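Local coordinates for oligopeptide-binding protein AppA (Bacillus subtilis, PDB 1XOC) that binds oligopeptides for an ABC-type permease that can replace the OPP system in sporulation and genetic competence, at residues M417-S422 against K438-V443. Residues are numbered along the deposited sequence; the frame is centred on the assembly and turned at random.
Sequences MGWSLS and KGLNYV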
loop_
_atom_site.group_PDB
_atom_site.type_symbol
_atom_site.label_atom_id
_atom_site.label_comp_id
_atom_site.label_asym_id
_atom_site.label_seq_id
_atom_site.Cartn_x
_atom_site.Cartn_y
_atom_site.Cartn_z
ATOM N N MET A 417 -3.128 -9.807 -5.301
ATOM C CA MET A 417 -2.400 -8.806 -4.503
ATOM C C MET A 417 -3.318 -7.642 -4.254
ATOM O O MET A 417 -4.366 -7.563 -4.879
ATOM C CB MET A 417 -1.155 -8.353 -5.237
ATOM C CG MET A 417 -0.156 -7.478 -4.504
ATOM S SD MET A 417 0.252 -7.943 -2.839
ATOM C CE MET A 417 0.802 -9.619 -3.032
ATOM N N GLY A 418 -2.969 -6.811 -3.280
ATOM C CA GLY A 418 -3.685 -5.556 -3.113
ATOM C C GLY A 418 -2.802 -4.329 -3.076
ATOM O O GLY A 418 -1.617 -4.406 -2.776
ATOM N N TRP A 419 -3.419 -3.183 -3.347
ATOM C CA TRP A 419 -2.827 -1.852 -3.082
ATOM C C TRP A 419 -3.543 -1.155 -1.934
ATOM O O TRP A 419 -4.753 -1.141 -1.899
ATOM C CB TRP A 419 -2.955 -0.936 -4.317
ATOM C CG TRP A 419 -1.980 -1.263 -5.422
ATOM C CD1 TRP A 419 -2.275 -1.684 -6.691
ATOM C CD2 TRP A 419 -0.551 -1.178 -5.357
ATOM N NE1 TRP A 419 -1.117 -1.892 -7.403
ATOM C CE2 TRP A 419 -0.045 -1.604 -6.608
ATOM C CE3 TRP A 419 0.336 -0.804 -4.371
ATOM C CZ2 TRP A 419 1.313 -1.618 -6.898
ATOM C CZ3 TRP A 419 1.706 -0.834 -4.659
ATOM C CH2 TRP A 419 2.168 -1.265 -5.900
ATOM N N SER A 420 -2.783 -0.620 -0.992
ATOM C CA SER A 420 -3.246 0.465 -0.105
ATOM C C SER A 420 -2.987 1.753 -0.872
ATOM O O SER A 420 -1.854 2.166 -1.054
ATOM C CB SER A 420 -2.455 0.456 1.191
ATOM O OG SER A 420 -2.824 1.566 1.966
ATOM N N LEU A 421 -4.049 2.385 -1.347
ATOM C CA LEU A 421 -3.883 3.431 -2.322
ATOM C C LEU A 421 -3.370 4.713 -1.741
ATOM O O LEU A 421 -3.514 4.988 -0.568
ATOM C CB LEU A 421 -5.212 3.670 -3.043
ATOM C CG LEU A 421 -5.640 2.468 -3.891
ATOM C CD1 LEU A 421 -7.110 2.530 -4.249
ATOM C CD2 LEU A 421 -4.793 2.323 -5.149
ATOM N N SER A 422 -2.741 5.514 -2.583
ATOM C CA SER A 422 -2.387 6.856 -2.166
ATOM C C SER A 422 -3.649 7.659 -1.870
ATOM O O SER A 422 -4.680 7.504 -2.553
ATOM C CB SER A 422 -1.610 7.562 -3.267
ATOM O OG SER A 422 -1.168 8.812 -2.783
ATOM N N LYS A 438 12.475 0.904 -11.914
ATOM C CA LYS A 438 12.819 1.133 -10.516
ATOM C C LYS A 438 11.633 1.537 -9.645
ATOM O O LYS A 438 11.851 2.014 -8.546
ATOM C CB LYS A 438 13.914 2.197 -10.377
ATOM C CG LYS A 438 15.088 2.095 -11.332
ATOM C CD LYS A 438 15.956 3.348 -11.260
ATOM C CE LYS A 438 17.205 3.204 -12.100
ATOM N NZ LYS A 438 18.235 4.222 -11.719
ATOM N N GLY A 439 10.407 1.347 -10.109
ATOM C CA GLY A 439 9.217 1.710 -9.345
ATOM C C GLY A 439 8.203 0.607 -9.194
ATOM O O GLY A 439 8.543 -0.582 -9.168
ATOM N N LEU A 440 6.935 1.002 -9.086
ATOM C CA LEU A 440 5.862 0.094 -8.727
ATOM C C LEU A 440 5.070 -0.506 -9.892
ATOM O O LEU A 440 4.037 -1.117 -9.680
ATOM C CB LEU A 440 4.883 0.830 -7.808
ATOM C CG LEU A 440 5.445 1.586 -6.601
ATOM C CD1 LEU A 440 4.301 2.115 -5.720
ATOM C CD2 LEU A 440 6.351 0.735 -5.783
ATOM N N ASN A 441 5.580 -0.361 -11.122
ATOM C CA ASN A 441 4.917 -0.962 -12.299
ATOM C C ASN A 441 5.484 -2.370 -12.473
ATOM O O ASN A 441 6.177 -2.678 -13.454
ATOM C CB ASN A 441 5.080 -0.075 -13.545
ATOM C CG ASN A 441 4.207 -0.506 -14.739
ATOM O OD1 ASN A 441 3.680 -1.617 -14.787
ATOM N ND2 ASN A 441 4.069 0.402 -15.705
ATOM N N TYR A 442 5.096 -3.225 -11.534
ATOM C CA TYR A 442 5.647 -4.561 -11.407
ATOM C C TYR A 442 5.231 -5.449 -12.545
ATOM O O TYR A 442 5.877 -6.471 -12.766
ATOM C CB TYR A 442 5.154 -5.209 -10.120
ATOM C CG TYR A 442 5.484 -4.481 -8.834
ATOM C CD1 TYR A 442 6.698 -3.847 -8.643
ATOM C CD2 TYR A 442 4.555 -4.433 -7.794
ATOM C CE1 TYR A 442 7.005 -3.204 -7.436
ATOM C CE2 TYR A 442 4.857 -3.801 -6.591
ATOM C CZ TYR A 442 6.071 -3.184 -6.418
ATOM O OH TYR A 442 6.363 -2.558 -5.212
ATOM N N VAL A 443 4.132 -5.119 -13.221
ATOM C CA VAL A 443 3.593 -5.985 -14.294
ATOM C C VAL A 443 4.048 -5.602 -15.707
ATOM O O VAL A 443 3.593 -6.201 -16.699
ATOM C CB VAL A 443 2.038 -6.067 -14.251
ATOM C CG1 VAL A 443 1.556 -6.757 -12.961
ATOM C CG2 VAL A 443 1.405 -4.669 -14.418
#
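The six-membered ring of Trp419 meets Leu440 and Tyr442 obliquely with its CH2 corner, bridging two backbones whose closest CA atoms, those of Trp419 and Leu440, are still 10.5 Å apart. With chi1 at -76° the indole swings away from its own backbone carbonyl, and a chi2 of 117° turns the six-membered ring toward the loop. Its outermost carbon does most of the touching: Trp419 CH2 lies 3.9 Å from Leu440 CB and 3.8 Å from Tyr442 CE2. One methyl of the leucine, CD1, comes within 4.1 Å of Trp419 CZ3. The two aromatic planes are close to parallel, inclined by 20°, but the centroids of the Trp419 six-membered ring and the Tyr442 ring are 5.9 Å apart, too offset for a full stack. Leu440 O sits 3.7 Å above the plane of the Tyr442 ring, toward its rim, and 3.9 Å from Trp419 CZ2. No hydrogen bond crosses this buried, largely apolar contact; the polar ends are anchored elsewhere, Trp419 NE1 on Tyr483 and Tyr442 OH on Asn406, and a weak hydrogen bond links the same hydroxyl with a polar side chain of the bound peptide. An alanine in place of Trp419 would remove the whole indole and would probably open a gap beside Leu440 and Tyr442, leaving the Tyr483 hydroxyl without this donor. The site lies at the peptide-binding cleft: strand 414-420 pairs with strand 265-271, antiparallel, and with strand 358-367, parallel, and the bound nonapeptide extends the sheet, antiparallel, along Gly418 to Ser420. The indole links this strand to the loop joining helices 428-431 and 448-457, while Met405 of helix 398-405 packs against Tyr442.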